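Inner kinetochore subunit cnp3 (Schizosaccharomyces pombe, PDB 6O2D) links centromeric DNA to the kinetochore as a component of the inner CCAN platform, here represented by its dimeric C-terminal cupin domain. Local coordinates at residues Q53-E63 with A68-P80. Numbering follows the deposited sequence.
Sequences QLKFASLFKEE and AGVVEMPAGAEKP
Ala57 and Val70 sit opposite each other as a hydrogen-bonded pair in an antiparallel beta hairpin of the cupin domain, bonded Ala57 N to Val70 O and Val70 N to Ala57 O, both 3.0 Å. Strands 55-62 and 68-73 run at 163° to each other. A classic beta bulge interrupts the ladder toward the loop that joins the two strands: Leu59 and Phe60 both face Ala68, whose O accepts from Leu59 N at 2.9 Å and from Phe60 N at 3.1 Å. The first donor lies in the carbonyl plane and the second is tilted 30° out of it, while Ala68 N returns a bond to Phe60 O. Farther along, Lys55 N bonds to Glu72 O, and the return bond from Glu72 N to Lys55 O is weak. After Met73, a type II turn from Pro74 to Ala77, with Gly76 at positive phi, leads the chain from this sheet into strand 78-83 of the second sheet.

The Leu59 side chain crosses that of Val70, CD1 of Leu59 lying 4.0 Å from CG1 of Val70, and on the other side of Leu59 its CB lies over the centre of the Phe60 ring, whose edge meets the methyl of Ala68. Leu59 also packs on Val114, and Phe60 on Ile116, of the second subunit, placing the bulge at the dimer interface. Leu54 divides its two methyls: CD1 touches Val71 CG1, whereas CD2 lies 3.6 Å from Lys79 CD, joining the hairpin to strand 78-83. Lys55 and Glu72 lie side by side and point the same way. Glu72 is extended, with CG anti to its backbone N (chi1 -179°); the lysine chain, bent at chi2 and chi3, brings its ammonium alongside the carboxylate, a salt bridge, weak as a hydrogen bond, with Lys55 NZ 3.0 Å from Glu72 OE2.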
ATOM      1  N   GLN B  53     -23.000   0.580   2.353  1.00 98.09           N
ATOM      2  CA  GLN B  53     -22.964  -0.453   1.321  1.00 94.07           C
ATOM      3  C   GLN B  53     -21.622  -0.464   0.598  1.00 94.19           C
ATOM      4  O   GLN B  53     -21.450   0.126  -0.486  1.00105.04           O
ATOM      5  CB  GLN B  53     -24.081  -0.268   0.303  1.00 93.02           C
ATOM      6  CG  GLN B  53     -24.438   1.179   0.027  1.00112.45           C
ATOM      7  CD  GLN B  53     -25.667   1.633   0.792  1.00117.73           C
ATOM      8  OE1 GLN B  53     -25.592   1.956   1.979  1.00125.06           O
ATOM      9  NE2 GLN B  53     -26.808   1.662   0.112  1.00121.34           N
ATOM     10  N   LEU B  54     -20.669  -1.147   1.227  1.00 82.96           N
ATOM     11  CA  LEU B  54     -19.394  -1.450   0.595  1.00 85.52           C
ATOM     12  C   LEU B  54     -18.874  -2.805   1.063  1.00 87.07           C
ATOM     13  O   LEU B  54     -19.309  -3.354   2.070  1.00 76.48           O
ATOM     14  CB  LEU B  54     -18.325  -0.376   0.832  1.00 78.52           C
ATOM     15  CG  LEU B  54     -17.617  -0.181   2.192  1.00 77.78           C
ATOM     16  CD1 LEU B  54     -16.453  -1.119   2.412  1.00 63.88           C
ATOM     17  CD2 LEU B  54     -17.162   1.266   2.372  1.00 75.36           C
ATOM     18  N   LYS B  55     -17.856  -3.287   0.370  1.00 79.59           N
ATOM     19  CA  LYS B  55     -17.275  -4.597   0.587  1.00 85.86           C
ATOM     20  C   LYS B  55     -15.858  -4.416   1.088  1.00 75.77           C
ATOM     21  O   LYS B  55     -15.208  -3.414   0.801  1.00 81.65           O
ATOM     22  CB  LYS B  55     -17.304  -5.376  -0.752  1.00 98.12           C
ATOM     23  CG  LYS B  55     -18.725  -5.283  -1.552  1.00107.83           C
ATOM     24  CD  LYS B  55     -19.333  -6.550  -1.955  1.00108.36           C
ATOM     25  CE  LYS B  55     -19.577  -6.236  -3.424  1.00106.28           C
ATOM     26  NZ  LYS B  55     -19.638  -7.249  -4.495  1.00111.25           N
ATOM     27  N   PHE B  56     -15.408  -5.363   1.889  1.00 70.91           N
ATOM     28  CA  PHE B  56     -14.001  -5.308   2.179  1.00 74.13           C
ATOM     29  C   PHE B  56     -13.558  -6.651   2.718  1.00 62.70           C
ATOM     30  O   PHE B  56     -14.359  -7.485   3.165  1.00 63.88           O
ATOM     31  CB  PHE B  56     -13.645  -4.143   3.113  1.00 77.18           C
ATOM     32  CG  PHE B  56     -13.576  -4.500   4.541  1.00 80.90           C
ATOM     33  CD1 PHE B  56     -14.707  -4.929   5.192  1.00 79.92           C
ATOM     34  CD2 PHE B  56     -12.385  -4.376   5.250  1.00 79.20           C
ATOM     35  CE1 PHE B  56     -14.667  -5.257   6.503  1.00 80.12           C
ATOM     36  CE2 PHE B  56     -12.337  -4.700   6.569  1.00 69.81           C
ATOM     37  CZ  PHE B  56     -13.483  -5.143   7.199  1.00 75.55           C
ATOM     38  N   ALA B  57     -12.252  -6.835   2.640  1.00 59.12           N
ATOM     39  CA  ALA B  57     -11.573  -7.919   3.313  1.00 55.28           C
ATOM     40  C   ALA B  57     -10.170  -7.426   3.613  1.00 50.72           C
ATOM     41  O   ALA B  57      -9.488  -6.899   2.728  1.00 53.87           O
ATOM     42  CB  ALA B  57     -11.554  -9.186   2.450  1.00 63.35           C
ATOM     43  N   SER B  58      -9.758  -7.578   4.861  1.00 51.10           N
ATOM     44  CA  SER B  58      -8.382  -7.313   5.246  1.00 60.88           C
ATOM     45  C   SER B  58      -7.545  -8.535   4.879  1.00 59.72           C
ATOM     46  O   SER B  58      -7.862  -9.656   5.287  1.00 56.45           O
ATOM     47  CB  SER B  58      -8.297  -6.976   6.735  1.00 62.47           C
ATOM     48  OG  SER B  58      -8.191  -8.138   7.535  1.00 73.88           O
ATOM     49  N   LEU B  59      -6.502  -8.323   4.079  1.00 61.92           N
ATOM     50  CA  LEU B  59      -5.684  -9.399   3.528  1.00 49.19           C
ATOM     51  C   LEU B  59      -4.363  -9.581   4.261  1.00 52.97           C
ATOM     52  O   LEU B  59      -4.018 -10.701   4.645  1.00 59.71           O
ATOM     53  CB  LEU B  59      -5.413  -9.124   2.050  1.00 39.62           C
ATOM     54  CG  LEU B  59      -6.674  -9.180   1.197  1.00 66.45           C
ATOM     55  CD1 LEU B  59      -6.358  -8.687  -0.180  1.00 72.86           C
ATOM     56  CD2 LEU B  59      -7.237 -10.599   1.143  1.00 59.24           C
ATOM     57  N   PHE B  60      -3.602  -8.501   4.427  1.00 62.62           N
ATOM     58  CA  PHE B  60      -2.302  -8.520   5.080  1.00 50.97           C
ATOM     59  C   PHE B  60      -2.402  -7.694   6.349  1.00 63.31           C
ATOM     60  O   PHE B  60      -2.823  -6.533   6.305  1.00 63.90           O
ATOM     61  CB  PHE B  60      -1.219  -7.945   4.170  1.00 46.53           C
ATOM     62  CG  PHE B  60      -1.162  -8.581   2.817  1.00 56.51           C
ATOM     63  CD1 PHE B  60      -0.928  -9.945   2.688  1.00 48.60           C
ATOM     64  CD2 PHE B  60      -1.327  -7.816   1.672  1.00 59.18           C
ATOM     65  CE1 PHE B  60      -0.861 -10.537   1.444  1.00 43.19           C
ATOM     66  CE2 PHE B  60      -1.262  -8.404   0.419  1.00 68.14           C
ATOM     67  CZ  PHE B  60      -1.032  -9.770   0.306  1.00 58.22           C
ATOM     68  N   LYS B  61      -1.996  -8.276   7.471  1.00 73.20           N
ATOM     69  CA  LYS B  61      -2.030  -7.584   8.751  1.00 64.73           C
ATOM     70  C   LYS B  61      -0.641  -7.591   9.362  1.00 52.62           C
ATOM     71  O   LYS B  61      -0.078  -8.661   9.623  1.00 54.96           O
ATOM     72  CB  LYS B  61      -3.023  -8.253   9.700  1.00 68.11           C
ATOM     73  CG  LYS B  61      -4.468  -8.169   9.250  1.00 72.51           C
ATOM     74  CD  LYS B  61      -5.404  -8.735  10.306  1.00 78.73           C
ATOM     75  CE  LYS B  61      -5.557 -10.242  10.179  1.00 75.69           C
ATOM     76  NZ  LYS B  61      -6.496 -10.774  11.208  1.00 82.92           N
ATOM     77  N   GLU B  62      -0.110  -6.402   9.638  1.00 38.74           N
ATOM     78  CA  GLU B  62       1.095  -6.268  10.444  1.00 50.56           C
ATOM     79  C   GLU B  62       0.776  -5.344  11.619  1.00 60.47           C
ATOM     80  O   GLU B  62       1.203  -4.189  11.658  1.00 63.56           O
ATOM     81  CB  GLU B  62       2.264  -5.739   9.620  1.00 54.61           C
ATOM     82  CG  GLU B  62       3.609  -5.967  10.284  1.00 66.57           C
ATOM     83  CD  GLU B  62       3.979  -7.431  10.350  1.00 69.05           C
ATOM     84  OE1 GLU B  62       4.172  -8.040   9.278  1.00 57.81           O
ATOM     85  OE2 GLU B  62       4.066  -7.971  11.473  1.00 78.24           O
ATOM     86  N   GLU B  63      -0.002  -5.865  12.566  1.00 59.75           N
ATOM     87  CA  GLU B  63      -0.386  -5.082  13.729  1.00 70.97           C
ATOM     88  C   GLU B  63       0.856  -4.733  14.545  1.00 69.49           C
ATOM     89  O   GLU B  63       1.750  -5.569  14.709  1.00 78.07           O
ATOM     90  CB  GLU B  63      -1.393  -5.841  14.592  1.00 74.33           C
ATOM     91  CG  GLU B  63      -2.840  -5.449  14.325  1.00 89.32           C
ATOM     92  CD  GLU B  63      -3.284  -4.231  15.122  1.00106.41           C
ATOM     93  OE1 GLU B  63      -3.829  -3.286  14.517  1.00105.69           O
ATOM     94  OE2 GLU B  63      -3.089  -4.218  16.358  1.00116.02           O
ATOM     95  N   ALA B  68      -3.464  -3.989   5.145  1.00 54.60           N
ATOM     96  CA  ALA B  68      -3.869  -3.778   3.757  1.00 58.89           C
ATOM     97  C   ALA B  68      -4.982  -4.742   3.361  1.00 56.63           C
ATOM     98  O   ALA B  68      -5.088  -5.854   3.894  1.00 52.49           O
ATOM     99  CB  ALA B  68      -2.679  -3.918   2.802  1.00 36.65           C
ATOM    100  N   GLY B  69      -5.794  -4.316   2.400  1.00 49.11           N
ATOM    101  CA  GLY B  69      -6.909  -5.130   1.972  1.00 55.48           C
ATOM    102  C   GLY B  69      -7.519  -4.642   0.676  1.00 60.01           C
ATOM    103  O   GLY B  69      -6.921  -3.850  -0.055  1.00 52.80           O
ATOM    104  N   VAL B  70      -8.732  -5.130   0.408  1.00 43.35           N
ATOM    105  CA  VAL B  70      -9.465  -4.791  -0.803  1.00 49.84           C
ATOM    106  C   VAL B  70     -10.873  -4.357  -0.427  1.00 52.74           C
ATOM    107  O   VAL B  70     -11.504  -4.943   0.461  1.00 55.75           O
ATOM    108  CB  VAL B  70      -9.496  -5.973  -1.806  1.00 53.72           C
ATOM    109  CG1 VAL B  70      -9.944  -7.262  -1.128  1.00 45.60           C
ATOM    110  CG2 VAL B  70     -10.386  -5.660  -3.015  1.00 47.14           C
ATOM    111  N   VAL B  71     -11.341  -3.300  -1.093  1.00 55.87           N
ATOM    112  CA  VAL B  71     -12.702  -2.794  -0.990  1.00 56.11           C
ATOM    113  C   VAL B  71     -13.269  -2.736  -2.401  1.00 52.45           C
ATOM    114  O   VAL B  71     -12.563  -2.344  -3.339  1.00 66.29           O
ATOM    115  CB  VAL B  71     -12.756  -1.395  -0.319  1.00 56.65           C
ATOM    116  CG1 VAL B  71     -14.116  -0.719  -0.534  1.00 66.64           C
ATOM    117  CG2 VAL B  71     -12.419  -1.481   1.158  1.00 57.40           C
ATOM    118  N   GLU B  72     -14.540  -3.143  -2.545  1.00 62.57           N
ATOM    119  CA  GLU B  72     -15.317  -3.005  -3.774  1.00 74.08           C
ATOM    120  C   GLU B  72     -16.559  -2.170  -3.499  1.00 78.11           C
ATOM    121  O   GLU B  72     -17.154  -2.280  -2.427  1.00 73.84           O
ATOM    122  CB  GLU B  72     -15.789  -4.345  -4.350  1.00 75.02           C
ATOM    123  CG  GLU B  72     -16.560  -4.159  -5.639  1.00 93.51           C
ATOM    124  CD  GLU B  72     -17.160  -5.411  -6.138  1.00101.67           C
ATOM    125  OE1 GLU B  72     -16.432  -6.425  -6.152  1.00 79.82           O
ATOM    126  OE2 GLU B  72     -18.359  -5.386  -6.480  1.00110.42           O
HETATM  127  N   MSE B  73     -16.966  -1.360  -4.472  1.00 83.43           N
HETATM  128  CA  MSE B  73     -18.169  -0.555  -4.315  1.00 77.96           C
HETATM  129  C   MSE B  73     -19.120  -0.773  -5.483  1.00 79.80           C
HETATM  130  O   MSE B  73     -18.767  -0.534  -6.641  1.00 75.70           O
HETATM  131  CB  MSE B  73     -17.769   0.906  -4.204  1.00 74.57           C
HETATM  132  CG  MSE B  73     -17.117   1.152  -2.875  1.00 86.86           C
HETATM  133 SE   MSE B  73     -16.800   3.005  -2.522  1.00106.26          SE
HETATM  134  CE  MSE B  73     -15.273   3.308  -3.685  1.00 97.19           C
ATOM    135  N   PRO B  74     -20.324  -1.243  -5.182  1.00 81.42           N
ATOM    136  CA  PRO B  74     -21.323  -1.453  -6.235  1.00 84.82           C
ATOM    137  C   PRO B  74     -21.704  -0.139  -6.902  1.00 85.36           C
ATOM    138  O   PRO B  74     -21.305   0.952  -6.496  1.00 85.28           O
ATOM    139  CB  PRO B  74     -22.509  -2.073  -5.485  1.00 87.00           C
ATOM    140  CG  PRO B  74     -21.943  -2.536  -4.162  1.00 88.51           C
ATOM    141  CD  PRO B  74     -20.820  -1.617  -3.847  1.00 83.32           C
ATOM    142  N   ALA B  75     -22.483  -0.263  -7.969  1.00 90.95           N
ATOM    143  CA  ALA B  75     -22.945   0.905  -8.702  1.00 93.37           C
ATOM    144  C   ALA B  75     -23.840   1.765  -7.824  1.00 94.41           C
ATOM    145  O   ALA B  75     -24.718   1.259  -7.120  1.00 99.98           O
ATOM    146  CB  ALA B  75     -23.707   0.472  -9.955  1.00 97.44           C
ATOM    147  N   GLY B  76     -23.608   3.074  -7.859  1.00 91.46           N
ATOM    148  CA  GLY B  76     -24.406   3.961  -7.038  1.00 86.26           C
ATOM    149  C   GLY B  76     -24.076   3.942  -5.566  1.00 83.71           C
ATOM    150  O   GLY B  76     -24.911   4.346  -4.755  1.00 94.32           O
ATOM    151  N   ALA B  77     -22.887   3.476  -5.190  1.00 79.64           N
ATOM    152  CA  ALA B  77     -22.516   3.411  -3.785  1.00 77.35           C
ATOM    153  C   ALA B  77     -21.986   4.754  -3.293  1.00 82.39           C
ATOM    154  O   ALA B  77     -21.338   5.501  -4.031  1.00 84.06           O
ATOM    155  CB  ALA B  77     -21.462   2.327  -3.561  1.00 73.52           C
ATOM    156  N   GLU B  78     -22.257   5.051  -2.020  1.00 76.96           N
ATOM    157  CA  GLU B  78     -21.827   6.302  -1.395  1.00 86.33           C
ATOM    158  C   GLU B  78     -21.212   5.962  -0.045  1.00 83.88           C
ATOM    159  O   GLU B  78     -21.926   5.565   0.882  1.00 98.12           O
ATOM    160  CB  GLU B  78     -23.002   7.275  -1.222  1.00 80.95           C
ATOM    161  CG  GLU B  78     -23.974   7.348  -2.400  1.00 84.45           C
ATOM    162  CD  GLU B  78     -25.079   8.402  -2.213  1.00100.17           C
ATOM    163  OE1 GLU B  78     -25.537   8.612  -1.065  1.00 89.69           O
ATOM    164  OE2 GLU B  78     -25.487   9.022  -3.222  1.00 91.58           O
ATOM    165  N   LYS B  79     -19.894   6.123   0.074  1.00 80.01           N
ATOM    166  CA  LYS B  79     -19.218   5.956   1.354  1.00 68.86           C
ATOM    167  C   LYS B  79     -19.212   7.286   2.092  1.00 79.93           C
ATOM    168  O   LYS B  79     -18.625   8.253   1.590  1.00 77.95           O
ATOM    169  CB  LYS B  79     -17.794   5.463   1.158  1.00 66.39           C
ATOM    170  CG  LYS B  79     -17.081   5.082   2.453  1.00 64.26           C
ATOM    171  CD  LYS B  79     -15.661   4.573   2.188  1.00 59.57           C
ATOM    172  CE  LYS B  79     -14.971   4.163   3.487  1.00 57.75           C
ATOM    173  NZ  LYS B  79     -15.326   5.113   4.589  1.00 79.17           N
ATOM    174  N   PRO B  80     -19.850   7.387   3.258  1.00 83.48           N
ATOM    175  CA  PRO B  80     -19.924   8.678   3.956  1.00 81.19           C
ATOM    176  C   PRO B  80     -18.564   9.122   4.468  1.00 77.74           C
ATOM    177  O   PRO B  80     -17.641   8.323   4.648  1.00 73.07           O
ATOM    178  CB  PRO B  80     -20.888   8.407   5.120  1.00 78.88           C
ATOM    179  CG  PRO B  80     -21.531   7.085   4.821  1.00 82.23           C
ATOM    180  CD  PRO B  80     -20.532   6.320   4.007  1.00 84.07           C
TER